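Local coordinates for protein kinase containing Z-DNA binding domains (Danio rerio, PDB 4LB6), which binds left-handed Z-DNA through its N-terminal Zalpha domain and probably phosphorylates translation initiation factor eIF2alpha through its kinase domain, at residues I12-R22 / E34-H45. Numbering follows the deposited sequence. Where two conformers were deposited one is given.
With nucleotides of chain B.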
ATOM      1  N   ILE A  12     -12.150  22.768   4.031  1.00 29.03           N
ATOM      2  CA  ILE A  12     -11.127  21.710   3.927  1.00 28.30           C
ATOM      3  C   ILE A  12      -9.766  22.326   4.116  1.00 30.93           C
ATOM      4  O   ILE A  12      -8.932  21.806   4.846  1.00 27.79           O
ATOM      5  CB  ILE A  12     -11.143  21.029   2.519  1.00 30.42           C
ATOM      6  CG1 ILE A  12     -12.456  20.316   2.295  1.00 36.17           C
ATOM      7  CG2 ILE A  12      -9.928  20.079   2.304  1.00 28.24           C
ATOM      8  CD1 ILE A  12     -12.729  19.286   3.323  1.00 44.81           C
ATOM      9  N   GLU A  13      -9.527  23.448   3.433  1.00 30.66           N
ATOM     10  CA  GLU A  13      -8.191  24.006   3.467  1.00 33.39           C
ATOM     11  C   GLU A  13      -7.909  24.520   4.860  1.00 27.59           C
ATOM     12  O   GLU A  13      -6.811  24.350   5.335  1.00 28.91           O
ATOM     13  CB  GLU A  13      -7.956  25.069   2.371  1.00 33.24           C
ATOM     14  CG  GLU A  13      -7.586  24.416   1.061  1.00 32.30           C
ATOM     15  CD  GLU A  13      -7.427  25.324  -0.150  1.00 41.21           C
ATOM     16  OE1 GLU A  13      -7.243  26.545  -0.018  1.00 42.85           O
ATOM     17  OE2 GLU A  13      -7.453  24.769  -1.271  1.00 45.80           O
ATOM     18  N   MET A  14      -8.892  25.138   5.513  1.00 30.89           N
ATOM     19  CA  MET A  14      -8.697  25.574   6.899  1.00 33.60           C
ATOM     20  C   MET A  14      -8.366  24.385   7.797  1.00 37.44           C
ATOM     21  O   MET A  14      -7.470  24.461   8.668  1.00 31.40           O
ATOM     22  CB  MET A  14      -9.952  26.308   7.413  1.00 33.79           C
ATOM     23  CG  MET A  14      -9.938  26.521   8.921  1.00 35.98           C
ATOM     24  SD  MET A  14     -11.399  27.428   9.451  1.00 45.83           S
ATOM     25  CE  MET A  14     -11.401  28.765   8.265  1.00 53.16           C
ATOM     26  N   ARG A  15      -9.091  23.287   7.598  1.00 30.39           N
ATOM     27  CA  ARG A  15      -8.890  22.101   8.437  1.00 31.05           C
ATOM     28  C   ARG A  15      -7.496  21.451   8.223  1.00 28.93           C
ATOM     29  O   ARG A  15      -6.848  20.996   9.163  1.00 29.63           O
ATOM     30  CB  ARG A  15     -10.027  21.084   8.222  1.00 30.66           C
ATOM     31  CG  ARG A  15     -11.364  21.483   8.966  1.00 33.20           C
ATOM     32  CD  ARG A  15     -12.494  20.443   8.656  1.00 45.67           C
ATOM     33  NE  ARG A  15     -12.202  19.150   9.293  1.00 46.72           N
ATOM     34  CZ  ARG A  15     -12.458  17.929   8.788  1.00 44.61           C
ATOM     35  NH1 ARG A  15     -13.021  17.753   7.586  1.00 41.31           N
ATOM     36  NH2 ARG A  15     -12.127  16.870   9.517  1.00 42.51           N
ATOM     37  N   ILE A  16      -7.023  21.473   6.991  1.00 27.13           N
ATOM     38  CA  ILE A  16      -5.685  20.982   6.703  1.00 25.95           C
ATOM     39  C   ILE A  16      -4.627  21.863   7.358  1.00 27.03           C
ATOM     40  O   ILE A  16      -3.689  21.362   7.998  1.00 26.88           O
ATOM     41  CB  ILE A  16      -5.429  20.944   5.187  1.00 24.34           C
ATOM     42  CG1 ILE A  16      -6.308  19.821   4.597  1.00 23.80           C
ATOM     43  CG2 ILE A  16      -3.906  20.601   4.897  1.00 23.55           C
ATOM     44  CD1 ILE A  16      -6.423  19.780   3.017  1.00 22.70           C
ATOM     45  N   CYS A  17      -4.801  23.172   7.226  1.00 27.18           N
ATOM     46  CA  CYS A  17      -3.800  24.077   7.743  1.00 27.93           C
ATOM     47  C   CYS A  17      -3.822  24.013   9.260  1.00 34.39           C
ATOM     48  O   CYS A  17      -2.796  24.173   9.928  1.00 34.16           O
ATOM     49  CB  CYS A  17      -4.070  25.504   7.286  1.00 28.62           C
ATOM     50  SG  CYS A  17      -3.608  25.720   5.523  1.00 36.32           S
ATOM     51  N   ASP A  18      -5.001  23.792   9.803  1.00 30.91           N
ATOM     52  CA  ASP A  18      -5.105  23.730  11.262  1.00 33.13           C
ATOM     53  C   ASP A  18      -4.418  22.461  11.800  1.00 33.05           C
ATOM     54  O   ASP A  18      -3.785  22.467  12.848  1.00 34.52           O
ATOM     55  CB  ASP A  18      -6.569  23.763  11.650  1.00 34.71           C
ATOM     56  CG  ASP A  18      -6.776  23.712  13.142  1.00 42.44           C
ATOM     57  OD1 ASP A  18      -6.639  24.744  13.829  1.00 39.40           O
ATOM     58  OD2 ASP A  18      -7.094  22.604  13.608  1.00 42.55           O
ATOM     59  N   TYR A  19      -4.563  21.366  11.061  1.00 31.46           N
ATOM     60  CA  TYR A  19      -3.821  20.153  11.387  1.00 31.44           C
ATOM     61  C   TYR A  19      -2.289  20.396  11.411  1.00 31.12           C
ATOM     62  O   TYR A  19      -1.573  20.034  12.394  1.00 32.60           O
ATOM     63  CB  TYR A  19      -4.215  19.006  10.421  1.00 29.96           C
ATOM     64  CG  TYR A  19      -3.544  17.706  10.804  1.00 30.50           C
ATOM     65  CD1 TYR A  19      -2.253  17.447  10.416  1.00 29.78           C
ATOM     66  CD2 TYR A  19      -4.176  16.790  11.621  1.00 35.93           C
ATOM     67  CE1 TYR A  19      -1.610  16.297  10.812  1.00 31.19           C
ATOM     68  CE2 TYR A  19      -3.527  15.596  11.993  1.00 34.15           C
ATOM     69  CZ  TYR A  19      -2.253  15.393  11.603  1.00 32.47           C
ATOM     70  OH  TYR A  19      -1.555  14.238  11.976  1.00 37.71           O
ATOM     71  N   LEU A  20      -1.796  21.017  10.347  1.00 30.50           N
ATOM     72  CA  LEU A  20      -0.384  21.357  10.278  1.00 34.09           C
ATOM     73  C   LEU A  20       0.027  22.353  11.393  1.00 33.16           C
ATOM     74  O   LEU A  20       1.113  22.241  11.940  1.00 38.02           O
ATOM     75  CB  LEU A  20      -0.022  21.897   8.912  1.00 32.83           C
ATOM     76  CG  LEU A  20      -0.152  20.879   7.749  1.00 28.43           C
ATOM     77  CD1 LEU A  20       0.086  21.581   6.438  1.00 32.78           C
ATOM     78  CD2 LEU A  20       0.769  19.649   7.858  1.00 29.05           C
ATOM     79  N   ARG A  21      -0.822  23.315  11.714  1.00 32.35           N
ATOM     80  CA  ARG A  21      -0.491  24.235  12.825  1.00 34.28           C
ATOM     81  C   ARG A  21      -0.244  23.483  14.118  1.00 36.18           C
ATOM     82  O   ARG A  21       0.703  23.786  14.855  1.00 44.25           O
ATOM     83  CB  ARG A  21      -1.580  25.284  13.058  1.00 35.56           C
ATOM     84  CG  ARG A  21      -1.238  26.245  14.198  1.00 39.11           C
ATOM     85  CD  ARG A  21      -2.389  27.190  14.376  1.00 41.12           C
ATOM     86  NE  ARG A  21      -3.599  26.468  14.751  1.00 40.49           N
ATOM     87  CZ  ARG A  21      -3.874  26.048  15.976  1.00 42.81           C
ATOM     88  NH1 ARG A  21      -3.024  26.294  16.988  1.00 44.69           N
ATOM     89  NH2 ARG A  21      -5.011  25.392  16.204  1.00 45.95           N
ATOM     90  N   ARG A  22      -1.101  22.505  14.409  1.00 36.56           N
ATOM     91  CA  ARG A  22      -0.991  21.754  15.662  1.00 38.86           C
ATOM     92  C   ARG A  22       0.062  20.657  15.623  1.00 43.05           C
ATOM     93  O   ARG A  22       0.633  20.292  16.661  1.00 41.03           O
ATOM     94  CB  ARG A  22      -2.330  21.119  16.040  1.00 40.54           C
ATOM     95  CG  ARG A  22      -3.484  22.118  16.172  1.00 48.67           C
ATOM     96  CD  ARG A  22      -4.775  21.434  16.634  1.00 57.46           C
ATOM     97  NE  ARG A  22      -4.933  20.093  16.054  1.00 65.77           N
ATOM     98  CZ  ARG A  22      -5.616  19.832  14.938  1.00 67.97           C
ATOM     99  NH1 ARG A  22      -6.200  20.816  14.284  1.00 70.53           N
ATOM    100  NH2 ARG A  22      -5.714  18.593  14.468  1.00 65.53           N
ATOM    101  N   GLU A  34      -6.983  11.670  10.043  1.00 35.97           N
ATOM    102  CA  GLU A  34      -7.510  12.441  11.170  1.00 42.83           C
ATOM    103  C   GLU A  34      -8.734  13.215  10.715  1.00 43.24           C
ATOM    104  O   GLU A  34      -9.745  13.246  11.404  1.00 48.25           O
ATOM    105  CB  GLU A  34      -6.456  13.393  11.726  1.00 44.00           C
ATOM    106  CG  GLU A  34      -6.990  14.424  12.738  1.00 54.35           C
ATOM    107  CD  GLU A  34      -6.284  14.344  14.065  1.00 67.12           C
ATOM    108  OE1 GLU A  34      -5.580  13.330  14.308  1.00 69.94           O
ATOM    109  OE2 GLU A  34      -6.438  15.291  14.877  1.00 78.18           O
ATOM    110  N   LEU A  35      -8.656  13.798   9.529  1.00 36.08           N
ATOM    111  CA  LEU A  35      -9.727  14.647   9.011  1.00 35.87           C
ATOM    112  C   LEU A  35     -10.878  13.848   8.390  1.00 39.06           C
ATOM    113  O   LEU A  35     -11.921  14.413   8.046  1.00 40.41           O
ATOM    114  CB  LEU A  35      -9.167  15.635   7.985  1.00 32.62           C
ATOM    115  CG  LEU A  35      -8.087  16.596   8.497  1.00 36.67           C
ATOM    116  CD1 LEU A  35      -7.764  17.601   7.415  1.00 31.60           C
ATOM    117  CD2 LEU A  35      -8.515  17.283   9.801  1.00 45.00           C
ATOM    118  N   LYS A  36     -10.668  12.540   8.210  1.00 38.11           N
ATOM    119  CA  LYS A  36     -11.631  11.686   7.520  1.00 36.36           C
ATOM    120  C   LYS A  36     -12.021  12.230   6.156  1.00 37.37           C
ATOM    121  O   LYS A  36     -13.198  12.398   5.875  1.00 39.62           O
ATOM    122  CB  LYS A  36     -12.860  11.399   8.416  1.00 36.88           C
ATOM    123  CG  LYS A  36     -12.512  10.836   9.773  1.00 42.83           C
ATOM    124  CD  LYS A  36     -13.776  10.650  10.616  1.00 52.15           C
ATOM    125  CE  LYS A  36     -13.572  10.943  12.108  1.00 60.43           C
ATOM    126  NZ  LYS A  36     -14.791  10.552  12.892  1.00 67.00           N
ATOM    127  N   LEU A  37     -11.020  12.523   5.316  1.00 29.30           N
ATOM    128  CA  LEU A  37     -11.223  12.946   3.932  1.00 26.10           C
ATOM    129  C   LEU A  37     -10.484  11.927   3.012  1.00 24.14           C
ATOM    130  O   LEU A  37      -9.694  11.117   3.493  1.00 28.75           O
ATOM    131  CB  LEU A  37     -10.626  14.323   3.692  1.00 24.06           C
ATOM    132  CG  LEU A  37     -11.254  15.408   4.612  1.00 31.42           C
ATOM    133  CD1 LEU A  37     -10.286  16.618   4.592  1.00 26.41           C
ATOM    134  CD2 LEU A  37     -12.647  15.770   4.104  1.00 33.70           C
ATOM    135  N   GLU A  38     -10.749  11.944   1.705  1.00 26.61           N
ATOM    136  CA  GLU A  38      -9.955  11.093   0.802  1.00 26.50           C
ATOM    137  C   GLU A  38      -8.545  11.668   0.760  1.00 21.78           C
ATOM    138  O   GLU A  38      -8.370  12.875   0.746  1.00 21.37           O
ATOM    139  CB  GLU A  38     -10.555  11.111  -0.638  1.00 25.89           C
ATOM    140  CG  GLU A  38     -11.951  10.440  -0.759  1.00 41.70           C
ATOM    141  CD  GLU A  38     -11.867   8.902  -0.924  1.00 49.72           C
ATOM    142  OE1 GLU A  38     -10.804   8.364  -1.308  1.00 51.67           O
ATOM    143  OE2 GLU A  38     -12.868   8.218  -0.658  1.00 58.11           O
ATOM    144  N   LYS A  39      -7.576  10.804   0.607  1.00 17.58           N
ATOM    145  CA  LYS A  39      -6.164  11.191   0.418  1.00 18.38           C
ATOM    146  C   LYS A  39      -6.046  12.106  -0.790  1.00 18.95           C
ATOM    147  O   LYS A  39      -5.395  13.145  -0.699  1.00 18.70           O
ATOM    148  CB  LYS A  39      -5.290   9.962   0.219  1.00 17.79           C
ATOM    149  CG  LYS A  39      -3.783  10.274  -0.007  1.00 21.93           C
ATOM    150  CD  LYS A  39      -2.899   9.022  -0.127  1.00 21.38           C
ATOM    151  CE  LYS A  39      -2.953   8.311  -1.473  1.00 32.70           C
ATOM    152  NZ  LYS A  39      -2.021   9.009  -2.469  1.00 34.70           N
ATOM    153  N   SER A  40      -6.717  11.776  -1.891  1.00 18.75           N
ATOM    154  CA  SER A  40      -6.575  12.597  -3.086  0.56 18.98           C
ATOM    155  C   SER A  40      -7.136  14.019  -2.835  1.00 18.66           C
ATOM    156  O   SER A  40      -6.593  15.027  -3.376  1.00 18.44           O
ATOM    157  CB  SER A  40      -7.299  11.929  -4.252  0.56 21.73           C
ATOM    158  OG  SER A  40      -8.670  11.852  -3.907  0.56 21.25           O
ATOM    159  N   THR A  41      -8.218  14.141  -2.046  1.00 19.44           N
ATOM    160  CA  THR A  41      -8.746  15.473  -1.753  1.00 17.66           C
ATOM    161  C   THR A  41      -7.756  16.259  -0.907  1.00 18.73           C
ATOM    162  O   THR A  41      -7.553  17.452  -1.101  1.00 20.55           O
ATOM    163  CB  THR A  41     -10.052  15.337  -0.966  1.00 23.56           C
ATOM    164  OG1 THR A  41     -10.986  14.605  -1.793  1.00 24.79           O
ATOM    165  CG2 THR A  41     -10.595  16.710  -0.550  1.00 26.42           C
ATOM    166  N   VAL A  42      -7.157  15.618   0.094  1.00 14.90           N
ATOM    167  CA  VAL A  42      -6.191  16.363   0.876  1.00 16.62           C
ATOM    168  C   VAL A  42      -4.970  16.736  -0.006  1.00 20.81           C
ATOM    169  O   VAL A  42      -4.465  17.872   0.064  1.00 17.93           O
ATOM    170  CB  VAL A  42      -5.760  15.549   2.118  1.00 18.86           C
ATOM    171  CG1 VAL A  42      -4.660  16.266   2.889  1.00 17.20           C
ATOM    172  CG2 VAL A  42      -6.994  15.288   3.032  1.00 17.77           C
ATOM    173  N   ASN A  43      -4.486  15.804  -0.817  1.00 15.96           N
ATOM    174  CA  ASN A  43      -3.353  16.170  -1.671  1.00 17.52           C
ATOM    175  C   ASN A  43      -3.706  17.300  -2.645  1.00 20.39           C
ATOM    176  O   ASN A  43      -2.852  18.161  -2.888  1.00 19.78           O
ATOM    177  CB  ASN A  43      -2.768  14.965  -2.472  1.00 17.55           C
ATOM    178  CG  ASN A  43      -1.548  14.368  -1.820  1.00 21.84           C
ATOM    179  OD1 ASN A  43      -0.799  15.041  -1.116  1.00 19.90           O
ATOM    180  ND2 ASN A  43      -1.315  13.054  -2.087  1.00 18.85           N
ATOM    181  N   ARG A  44      -4.901  17.278  -3.253  1.00 17.65           N
ATOM    182  CA  ARG A  44      -5.284  18.358  -4.195  1.00 21.35           C
ATOM    183  C   ARG A  44      -5.111  19.697  -3.463  1.00 24.46           C
ATOM    184  O   ARG A  44      -4.510  20.666  -4.000  1.00 21.18           O
ATOM    185  CB  ARG A  44      -6.768  18.189  -4.666  1.00 17.87           C
ATOM    186  CG  ARG A  44      -7.430  19.370  -5.427  1.00 23.12           C
ATOM    187  CD  ARG A  44      -8.909  19.007  -5.768  1.00 29.80           C
ATOM    188  NE  ARG A  44      -8.943  17.620  -6.216  1.00 38.89           N
ATOM    189  CZ  ARG A  44      -9.711  16.658  -5.704  1.00 41.98           C
ATOM    190  NH1 ARG A  44     -10.608  16.932  -4.778  1.00 36.70           N
ATOM    191  NH2 ARG A  44      -9.596  15.415  -6.150  1.00 42.69           N
ATOM    192  N   HIS A  45      -5.648  19.749  -2.247  1.00 20.10           N
ATOM    193  CA  HIS A  45      -5.570  21.014  -1.492  1.00 21.89           C
ATOM    194  C   HIS A  45      -4.171  21.360  -1.003  1.00 22.81           C
ATOM    195  O   HIS A  45      -3.843  22.542  -0.950  1.00 22.42           O
ATOM    196  CB  HIS A  45      -6.626  21.031  -0.368  1.00 22.76           C
ATOM    197  CG  HIS A  45      -8.016  21.174  -0.907  1.00 26.04           C
ATOM    198  ND1 HIS A  45      -8.498  22.369  -1.418  1.00 29.54           N
ATOM    199  CD2 HIS A  45      -8.998  20.264  -1.093  1.00 33.89           C
ATOM    200  CE1 HIS A  45      -9.736  22.192  -1.846  1.00 35.60           C
ATOM    201  NE2 HIS A  45     -10.068  20.925  -1.655  1.00 38.49           N
TER
ATOM    202  P    DG B   5      -3.317  11.502  -4.893  1.00 20.94           P
ATOM    203  OP1  DG B   5      -2.879  11.233  -3.513  1.00 19.53           O
ATOM    204  OP2  DG B   5      -4.556  10.897  -5.498  1.00 24.43           O
ATOM    205  O5'  DG B   5      -3.371  13.072  -5.073  1.00 19.27           O
ATOM    206  C5'  DG B   5      -3.864  13.704  -6.346  1.00 18.86           C
ATOM    207  C4'  DG B   5      -3.578  15.187  -6.337  1.00 15.97           C
ATOM    208  O4'  DG B   5      -2.178  15.459  -6.215  1.00 20.37           O
ATOM    209  C3'  DG B   5      -3.954  15.827  -7.710  1.00 21.51           C
ATOM    210  O3'  DG B   5      -5.288  16.307  -7.493  1.00 24.59           O
ATOM    211  C2'  DG B   5      -2.998  16.984  -7.806  1.00 20.17           C
ATOM    212  C1'  DG B   5      -1.771  16.607  -6.981  1.00 21.22           C
ATOM    213  N9   DG B   5      -0.562  16.168  -7.691  1.00 20.81           N
ATOM    214  C8   DG B   5       0.676  16.712  -7.502  1.00 19.57           C
ATOM    215  N7   DG B   5       1.645  16.101  -8.163  1.00 19.39           N
ATOM    216  C5   DG B   5       0.991  15.115  -8.897  1.00 17.02           C
ATOM    217  C6   DG B   5       1.547  14.123  -9.757  1.00 18.09           C
ATOM    218  O6   DG B   5       2.728  13.972 -10.061  1.00 21.67           O
ATOM    219  N1   DG B   5       0.592  13.233 -10.257  1.00 17.84           N
ATOM    220  C2   DG B   5      -0.741  13.285  -9.889  1.00 17.21           C
ATOM    221  N2   DG B   5      -1.550  12.326 -10.418  1.00 17.99           N
ATOM    222  N3   DG B   5      -1.238  14.234  -9.042  1.00 14.95           N
ATOM    223  C4   DG B   5      -0.332  15.097  -8.572  1.00 18.23           C
ATOM    224  P    DC B   6      -6.462  16.120  -8.585  1.00 29.62           P
ATOM    225  OP1  DC B   6      -7.353  17.313  -8.530  1.00 29.72           O
ATOM    226  OP2  DC B   6      -7.070  14.807  -8.646  1.00 32.37           O
ATOM    227  O5'  DC B   6      -5.668  16.339  -9.993  1.00 22.68           O
ATOM    228  C5'  DC B   6      -6.499  16.617 -11.144  1.00 18.36           C
ATOM    229  C4'  DC B   6      -5.858  15.816 -12.319  1.00 16.30           C
ATOM    230  O4'  DC B   6      -4.556  16.363 -12.648  1.00 17.08           O
ATOM    231  C3'  DC B   6      -5.725  14.291 -12.122  1.00 14.83           C
ATOM    232  O3'  DC B   6      -6.103  13.636 -13.329  1.00 20.27           O
ATOM    233  C2'  DC B   6      -4.198  14.160 -11.919  1.00 17.83           C
ATOM    234  C1'  DC B   6      -3.729  15.267 -12.857  1.00 17.51           C
ATOM    235  N1   DC B   6      -2.355  15.688 -12.536  1.00 14.52           N
ATOM    236  C2   DC B   6      -1.329  14.977 -13.169  1.00 17.94           C
ATOM    237  O2   DC B   6      -1.658  14.037 -13.897  1.00 17.82           O
ATOM    238  N3   DC B   6      -0.061  15.291 -12.908  1.00 15.93           N
ATOM    239  C4   DC B   6       0.191  16.312 -12.113  1.00 14.40           C
ATOM    240  N4   DC B   6       1.456  16.643 -11.873  1.00 16.86           N
ATOM    241  C5   DC B   6      -0.834  17.064 -11.464  1.00 17.18           C
ATOM    242  C6   DC B   6      -2.120  16.735 -11.729  1.00 19.31           C
ATOM    243  P    DC B   4       2.512  12.553  -3.549  1.00 29.02           P
ATOM    244  OP1  DC B   4       2.615  14.030  -3.187  1.00 27.48           O
ATOM    245  OP2  DC B   4       1.609  11.662  -2.681  1.00 25.05           O
ATOM    246  O5'  DC B   4       1.988  12.548  -5.003  1.00 20.00           O
ATOM    247  C5'  DC B   4       0.786  13.346  -5.430  1.00 15.50           C
ATOM    248  C4'  DC B   4      -0.212  12.571  -6.253  1.00 15.11           C
ATOM    249  O4'  DC B   4       0.494  12.129  -7.478  1.00 17.54           O
ATOM    250  C3'  DC B   4      -0.731  11.276  -5.568  1.00 14.84           C
ATOM    251  O3'  DC B   4      -2.130  11.038  -5.862  1.00 19.67           O
ATOM    252  C2'  DC B   4       0.155  10.169  -6.254  1.00 13.89           C
ATOM    253  C1'  DC B   4       0.201  10.772  -7.656  1.00 17.07           C
ATOM    254  N1   DC B   4       1.337  10.184  -8.390  1.00 13.21           N
ATOM    255  C2   DC B   4       1.118   9.072  -9.181  1.00 15.23           C
ATOM    256  O2   DC B   4      -0.005   8.621  -9.285  1.00 18.17           O
ATOM    257  N3   DC B   4       2.177   8.484  -9.803  1.00 17.00           N
ATOM    258  C4   DC B   4       3.417   8.987  -9.622  1.00 17.18           C
ATOM    259  N4   DC B   4       4.405   8.316 -10.320  1.00 18.52           N
ATOM    260  C5   DC B   4       3.679  10.098  -8.768  1.00 19.55           C
ATOM    261  C6   DC B   4       2.606  10.643  -8.173  1.00 14.41           C
TER
HETATM  262  O   HOH W   1     -14.217  15.006   7.591  1.00 47.50           O
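H45 ND1 donates to E13 OE2 at 2.6 Å, nearly straight (166°), joining helices 39-51 and 10-23 of a winged helix-turn-helix Zalpha domain. OE2 lies in the ring plane and accepts through its anti lone pair, the carboxylate and ring planes being 69° apart; the adjacent negative charge would tend to favour a protonated imidazole. Histidine suits its place by offering both an apolar face, over which I12 packs, and a donor edge.

Helix segments 12-22 and 39-45 cross almost perpendicularly (85°), and branched aliphatic side chains fill the angle. I12 CD1 meets L37 CD2 tip to tip at 3.6 Å, while I16 CD1 lies 3.6 Å from H45 CB and also touches V42 CG1.

R15 ties helix 10-23 to L35, just before the chain leaves helical geometry at K36, which has positive phi. The long arginine chain, bent at chi3, slides past L35, whose CG lies over one guanidinium face, and delivers NH2 to L35 O at 2.9 Å. With an alanine here, the L35 carbonyl would probably lose its guanidinium donor and the flank of L35 its cover.

Y19 presents its ring edge to the E34 carboxylate, whose OE2 forms a long salt bridge with R22 NH2. Helix 39-51 meanwhile faces the DNA: K39 NZ and N43 ND2 both donate to OP1 of DG5 in chain B, and R44 NE reaches OP1 of DC6 in that strand at 2.8 Å.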